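Local coordinates for protein esterase D (Lactobacillus rhamnosus, PDB 3DKR) that probably hydrolyses carboxylic esters, as a member of the alpha/beta-hydrolase fold with a catalytic triad, at residues H29-A42 / V54-I68. Residues are numbered along the deposited sequence; the frame is centred on the assembly and turned at random.
Sequences HAYTGSPNDMNFMA and VPLFSGHGTVEPLDI. With ACT (acetate ion), chain B.
H29 is gripped at both ring nitrogens: its NE2 accepts from F57 N (3.1 Å, N-H...N angle 168°, the donor tilted out of the ring plane), while ND1 donates in the plane of the ring to A30 O. F57 turns an edge to one face of the imidazole, CD2 lying 3.5 Å from H29 CE1, and S34 CA covers the centre of the opposite face. The H29 edge in turn points at the face of H60, an edge-to-face pair with planes at 65°. H60 hands the contact on, since its NE2 accepts from T32 N at 3.0 Å, near the plane of the ring. With CG set between the backbone N and the carbonyl carbon (chi1 69°), the H29 ring reaches across to residues 54-68 although its CB does not point there. With alanine in place of H29, F57 N would probably be left without its acceptor and a gap would open between F57 and S34. Residues 29-33 follow strand 23-28 of the alpha/beta-hydrolase sheet and form the loop beside the predicted nucleophile S101; Y31 N donates to atom O of an acetate ion, probably from the crystallisation liquor (2.8 Å), and that acetate is also hydrogen-bonded to S101 N, L102 N and H226 NE2, consistent with an oxyanion-hole role for Y31 N. Farther out, P35 lays CB against V54 CG1 (3.7 Å) and CD against L56 CD1, while Y31 CE1 meets I68 CG2 at 3.6 Å. A30 O takes H29 ND1 and G33 N from opposite faces, the latter closing a type II turn, and D37 OD2 ties A30 N to S34 N. On the facing loop, S58 O accepts from H60 ND1 and from W77 NE1, and the W77 ring also meets those of F57 and H60. One water bridges G33 O and G61 N.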
loop_
_atom_site.group_PDB
_atom_site.type_symbol
_atom_site.label_atom_id
_atom_site.label_comp_id
_atom_site.label_asym_id
_atom_site.label_seq_id
_atom_site.Cartn_x
_atom_site.Cartn_y
_atom_site.Cartn_z
ATOM N N HIS A 29 1.509 -2.021 3.136
ATOM C CA HIS A 29 2.207 -2.828 2.137
ATOM C C HIS A 29 1.320 -3.432 1.033
ATOM O O HIS A 29 0.123 -3.147 0.957
ATOM C CB HIS A 29 3.112 -3.873 2.825
ATOM C CG HIS A 29 2.401 -4.975 3.557
ATOM N ND1 HIS A 29 1.788 -6.036 2.909
ATOM C CD2 HIS A 29 2.319 -5.246 4.883
ATOM C CE1 HIS A 29 1.330 -6.887 3.812
ATOM N NE2 HIS A 29 1.634 -6.431 5.017
ATOM N N ALA A 30 1.947 -4.251 0.185
ATOM C CA ALA A 30 1.287 -4.855 -0.981
ATOM C C ALA A 30 0.600 -6.177 -0.678
ATOM O O ALA A 30 0.945 -6.869 0.277
ATOM C CB ALA A 30 2.311 -5.075 -2.075
ATOM N N TYR A 31 -0.355 -6.532 -1.535
ATOM C CA TYR A 31 -0.967 -7.859 -1.498
ATOM C C TYR A 31 0.117 -8.891 -1.854
ATOM O O TYR A 31 0.830 -8.730 -2.839
ATOM C CB TYR A 31 -2.085 -7.912 -2.513
ATOM C CG TYR A 31 -2.915 -9.170 -2.530
ATOM C CD1 TYR A 31 -3.534 -9.637 -1.385
ATOM C CD2 TYR A 31 -3.149 -9.835 -3.726
ATOM C CE1 TYR A 31 -4.327 -10.779 -1.414
ATOM C CE2 TYR A 31 -3.943 -10.967 -3.771
ATOM C CZ TYR A 31 -4.538 -11.430 -2.621
ATOM O OH TYR A 31 -5.347 -12.558 -2.669
ATOM N N THR A 32 0.196 -9.934 -1.026
ATOM C CA THR A 32 1.284 -10.926 -0.991
ATOM C C THR A 32 2.615 -10.356 -0.495
ATOM O O THR A 32 3.605 -11.091 -0.362
ATOM C CB THR A 32 1.523 -11.663 -2.339
ATOM O OG1 THR A 32 2.249 -10.835 -3.269
ATOM C CG2 THR A 32 0.216 -12.143 -2.939
ATOM N N GLY A 33 2.648 -9.059 -0.196
ATOM C CA GLY A 33 3.860 -8.428 0.310
ATOM C C GLY A 33 3.983 -8.536 1.808
ATOM O O GLY A 33 3.443 -9.456 2.447
ATOM N N SER A 34 4.665 -7.550 2.396
ATOM C CA SER A 34 4.955 -7.559 3.823
ATOM C C SER A 34 5.646 -6.248 4.149
ATOM O O SER A 34 5.882 -5.422 3.223
ATOM C CB SER A 34 5.889 -8.717 4.182
ATOM O OG SER A 34 7.234 -8.411 3.845
ATOM N N PRO A 35 5.951 -6.022 5.437
ATOM C CA PRO A 35 6.744 -4.821 5.745
ATOM C C PRO A 35 8.041 -4.685 4.919
ATOM O O PRO A 35 8.502 -3.570 4.712
ATOM C CB PRO A 35 7.003 -4.959 7.245
ATOM C CG PRO A 35 5.737 -5.670 7.751
ATOM C CD PRO A 35 5.481 -6.698 6.664
ATOM N N ASN A 36 8.606 -5.789 4.422
ATOM C CA ASN A 36 9.814 -5.682 3.592
ATOM C C ASN A 36 9.647 -4.786 2.366
ATOM O O ASN A 36 10.620 -4.183 1.887
ATOM C CB ASN A 36 10.293 -7.054 3.134
ATOM C CG ASN A 36 10.811 -7.913 4.279
ATOM O OD1 ASN A 36 10.606 -9.140 4.293
ATOM N ND2 ASN A 36 11.497 -7.292 5.220
ATOM N N ASP A 37 8.408 -4.690 1.867
ATOM C CA ASP A 37 8.075 -3.832 0.729
ATOM C C ASP A 37 8.493 -2.383 1.003
ATOM O O ASP A 37 8.742 -1.621 0.081
ATOM C CB ASP A 37 6.559 -3.813 0.475
ATOM C CG ASP A 37 5.977 -5.163 0.061
ATOM O OD1 ASP A 37 6.722 -6.072 -0.360
ATOM O OD2 ASP A 37 4.738 -5.284 0.171
ATOM N N MET A 38 8.562 -2.026 2.284
ATOM C CA MET A 38 8.751 -0.639 2.691
ATOM C C MET A 38 10.105 -0.370 3.360
ATOM O O MET A 38 10.333 0.738 3.853
ATOM C CB MET A 38 7.620 -0.221 3.645
ATOM C CG MET A 38 6.223 -0.232 3.022
ATOM S SD MET A 38 6.117 0.965 1.689
ATOM C CE MET A 38 4.372 0.846 1.270
ATOM N N ASN A 39 11.011 -1.353 3.391
ATOM C CA ASN A 39 12.302 -1.149 4.071
ATOM C C ASN A 39 13.065 0.066 3.548
ATOM O O ASN A 39 13.512 0.909 4.327
ATOM C CB ASN A 39 13.212 -2.377 3.920
ATOM C CG ASN A 39 12.695 -3.587 4.648
ATOM O OD1 ASN A 39 11.763 -3.502 5.458
ATOM N ND2 ASN A 39 13.309 -4.758 4.368
ATOM N N PHE A 40 13.225 0.164 2.238
ATOM C CA PHE A 40 14.002 1.280 1.680
ATOM C C PHE A 40 13.313 2.618 1.972
ATOM O O PHE A 40 13.965 3.590 2.367
ATOM C CB PHE A 40 14.201 1.173 0.173
ATOM C CG PHE A 40 14.927 -0.075 -0.291
ATOM C CD1 PHE A 40 15.662 -0.889 0.573
ATOM C CD2 PHE A 40 14.866 -0.411 -1.633
ATOM C CE1 PHE A 40 16.302 -2.039 0.083
ATOM C CE2 PHE A 40 15.509 -1.532 -2.120
ATOM C CZ PHE A 40 16.230 -2.340 -1.277
ATOM N N MET A 41 12.003 2.671 1.750
ATOM C CA MET A 41 11.240 3.915 1.933
ATOM C C MET A 41 11.317 4.359 3.387
ATOM O O MET A 41 11.619 5.530 3.704
ATOM C CB MET A 41 9.782 3.721 1.484
ATOM C CG MET A 41 8.807 4.873 1.820
ATOM S SD MET A 41 9.248 6.426 1.002
ATOM C CE MET A 41 8.921 6.004 -0.712
ATOM N N ALA A 42 11.040 3.407 4.280
ATOM C CA ALA A 42 11.057 3.677 5.713
ATOM C C ALA A 42 12.411 4.265 6.150
ATOM O O ALA A 42 12.483 5.226 6.918
ATOM C CB ALA A 42 10.714 2.412 6.483
ATOM N N VAL A 54 5.200 0.565 10.010
ATOM C CA VAL A 54 4.934 -0.360 8.922
ATOM C C VAL A 54 4.307 -1.624 9.511
ATOM O O VAL A 54 5.020 -2.540 9.953
ATOM C CB VAL A 54 6.218 -0.716 8.149
ATOM C CG1 VAL A 54 5.867 -1.505 6.897
ATOM C CG2 VAL A 54 6.998 0.550 7.808
ATOM N N PRO A 55 2.971 -1.660 9.570
ATOM C CA PRO A 55 2.304 -2.853 10.106
ATOM C C PRO A 55 2.365 -4.040 9.156
ATOM O O PRO A 55 2.676 -3.880 7.980
ATOM C CB PRO A 55 0.854 -2.400 10.294
ATOM C CG PRO A 55 0.661 -1.299 9.310
ATOM C CD PRO A 55 2.005 -0.601 9.205
ATOM N N LEU A 56 2.008 -5.211 9.677
ATOM C CA LEU A 56 1.893 -6.434 8.898
ATOM C C LEU A 56 0.416 -6.794 8.749
ATOM O O LEU A 56 -0.298 -6.903 9.745
ATOM C CB LEU A 56 2.604 -7.571 9.625
ATOM C CG LEU A 56 2.452 -8.971 9.054
ATOM C CD1 LEU A 56 3.028 -9.095 7.661
ATOM C CD2 LEU A 56 3.086 -10.002 10.030
ATOM N N PHE A 57 -0.035 -7.013 7.517
ATOM C CA PHE A 57 -1.425 -7.372 7.295
ATOM C C PHE A 57 -1.668 -8.835 7.638
ATOM O O PHE A 57 -0.829 -9.689 7.352
ATOM C CB PHE A 57 -1.847 -7.090 5.852
ATOM C CG PHE A 57 -2.083 -5.619 5.550
ATOM C CD1 PHE A 57 -2.806 -4.808 6.415
ATOM C CD2 PHE A 57 -1.605 -5.057 4.369
ATOM C CE1 PHE A 57 -3.037 -3.459 6.115
ATOM C CE2 PHE A 57 -1.838 -3.701 4.075
ATOM C CZ PHE A 57 -2.554 -2.920 4.944
ATOM N N SER A 58 -2.821 -9.116 8.241
ATOM C CA SER A 58 -3.166 -10.496 8.597
ATOM C C SER A 58 -2.985 -11.421 7.408
ATOM O O SER A 58 -3.342 -11.092 6.267
ATOM C CB SER A 58 -4.593 -10.604 9.118
ATOM O OG SER A 58 -4.657 -10.198 10.473
ATOM N N GLY A 59 -2.451 -12.606 7.698
ATOM C CA GLY A 59 -2.311 -13.657 6.697
ATOM C C GLY A 59 -1.029 -13.553 5.909
ATOM O O GLY A 59 -0.636 -14.504 5.248
ATOM N N HIS A 60 -0.393 -12.382 5.931
ATOM C CA HIS A 60 0.855 -12.165 5.210
ATOM C C HIS A 60 2.059 -12.484 6.088
ATOM O O HIS A 60 1.951 -12.603 7.311
ATOM C CB HIS A 60 0.940 -10.702 4.725
ATOM C CG HIS A 60 -0.013 -10.374 3.612
ATOM N ND1 HIS A 60 -1.378 -10.290 3.795
ATOM C CD2 HIS A 60 0.211 -10.099 2.306
ATOM C CE1 HIS A 60 -1.954 -9.988 2.638
ATOM N NE2 HIS A 60 -1.013 -9.862 1.719
ATOM N N GLY A 61 3.222 -12.597 5.466
ATOM C CA GLY A 61 4.463 -12.769 6.234
ATOM C C GLY A 61 4.623 -14.137 6.893
ATOM O O GLY A 61 5.380 -14.287 7.859
ATOM N N THR A 62 3.930 -15.150 6.379
ATOM C CA THR A 62 4.134 -16.509 6.894
ATOM C C THR A 62 4.677 -17.431 5.816
ATOM O O THR A 62 4.721 -17.090 4.636
ATOM C CB THR A 62 2.849 -17.142 7.450
ATOM O OG1 THR A 62 2.054 -17.651 6.368
ATOM C CG2 THR A 62 2.061 -16.159 8.304
ATOM N N VAL A 63 5.037 -18.635 6.248
ATOM C CA VAL A 63 5.580 -19.654 5.363
ATOM C C VAL A 63 4.490 -20.282 4.467
ATOM O O VAL A 63 4.801 -20.964 3.487
ATOM C CB VAL A 63 6.305 -20.746 6.206
ATOM C CG1 VAL A 63 5.307 -21.625 6.952
ATOM C CG2 VAL A 63 7.219 -21.577 5.334
ATOM N N GLU A 64 3.223 -20.019 4.786
ATOM C CA GLU A 64 2.100 -20.669 4.127
ATOM C C GLU A 64 1.304 -19.637 3.291
ATOM O O GLU A 64 0.490 -18.896 3.854
ATOM C CB GLU A 64 1.198 -21.307 5.189
ATOM C CG GLU A 64 -0.065 -21.950 4.656
ATOM C CD GLU A 64 0.219 -22.872 3.503
ATOM O OE1 GLU A 64 0.716 -23.994 3.752
ATOM O OE2 GLU A 64 -0.037 -22.479 2.348
ATOM N N PRO A 65 1.522 -19.601 1.960
ATOM C CA PRO A 65 0.783 -18.640 1.123
ATOM C C PRO A 65 -0.741 -18.682 1.252
ATOM O O PRO A 65 -1.393 -17.659 1.070
ATOM C CB PRO A 65 1.207 -19.010 -0.298
ATOM C CG PRO A 65 2.560 -19.637 -0.126
ATOM C CD PRO A 65 2.466 -20.395 1.152
ATOM N N LEU A 66 -1.306 -19.842 1.577
ATOM C CA LEU A 66 -2.749 -19.950 1.793
ATOM C C LEU A 66 -3.241 -19.106 2.964
ATOM O O LEU A 66 -4.420 -18.749 3.002
ATOM C CB LEU A 66 -3.161 -21.414 1.982
ATOM C CG LEU A 66 -3.027 -22.245 0.715
ATOM C CD1 LEU A 66 -3.238 -23.734 1.015
ATOM C CD2 LEU A 66 -3.990 -21.770 -0.374
ATOM N N ASP A 67 -2.357 -18.790 3.916
ATOM C CA ASP A 67 -2.730 -17.929 5.046
ATOM C C ASP A 67 -3.252 -16.571 4.586
ATOM O O ASP A 67 -4.130 -15.988 5.246
ATOM C CB ASP A 67 -1.552 -17.698 5.976
ATOM C CG ASP A 67 -1.199 -18.928 6.805
ATOM O OD1 ASP A 67 -1.993 -19.906 6.849
ATOM O OD2 ASP A 67 -0.122 -18.888 7.432
ATOM N N ILE A 68 -2.724 -16.076 3.475
ATOM C CA ILE A 68 -3.193 -14.790 2.913
ATOM C C ILE A 68 -4.660 -14.908 2.581
ATOM O O ILE A 68 -5.468 -14.004 2.853
ATOM C CB ILE A 68 -2.403 -14.396 1.636
ATOM C CG1 ILE A 68 -0.935 -14.106 1.985
ATOM C CG2 ILE A 68 -3.060 -13.197 0.948
ATOM C CD1 ILE A 68 0.016 -14.105 0.812
HETATM C C ACT B . 0.068 -4.506 -4.381
HETATM O O ACT B . -0.769 -4.521 -3.428
HETATM O OXT ACT B . 0.749 -3.461 -4.584
HETATM C CH3 ACT B . 0.270 -5.708 -5.263
HETATM O O HOH W 1 2.553 -2.178 5.830
HETATM O O HOH W 2 3.160 -12.204 2.525
#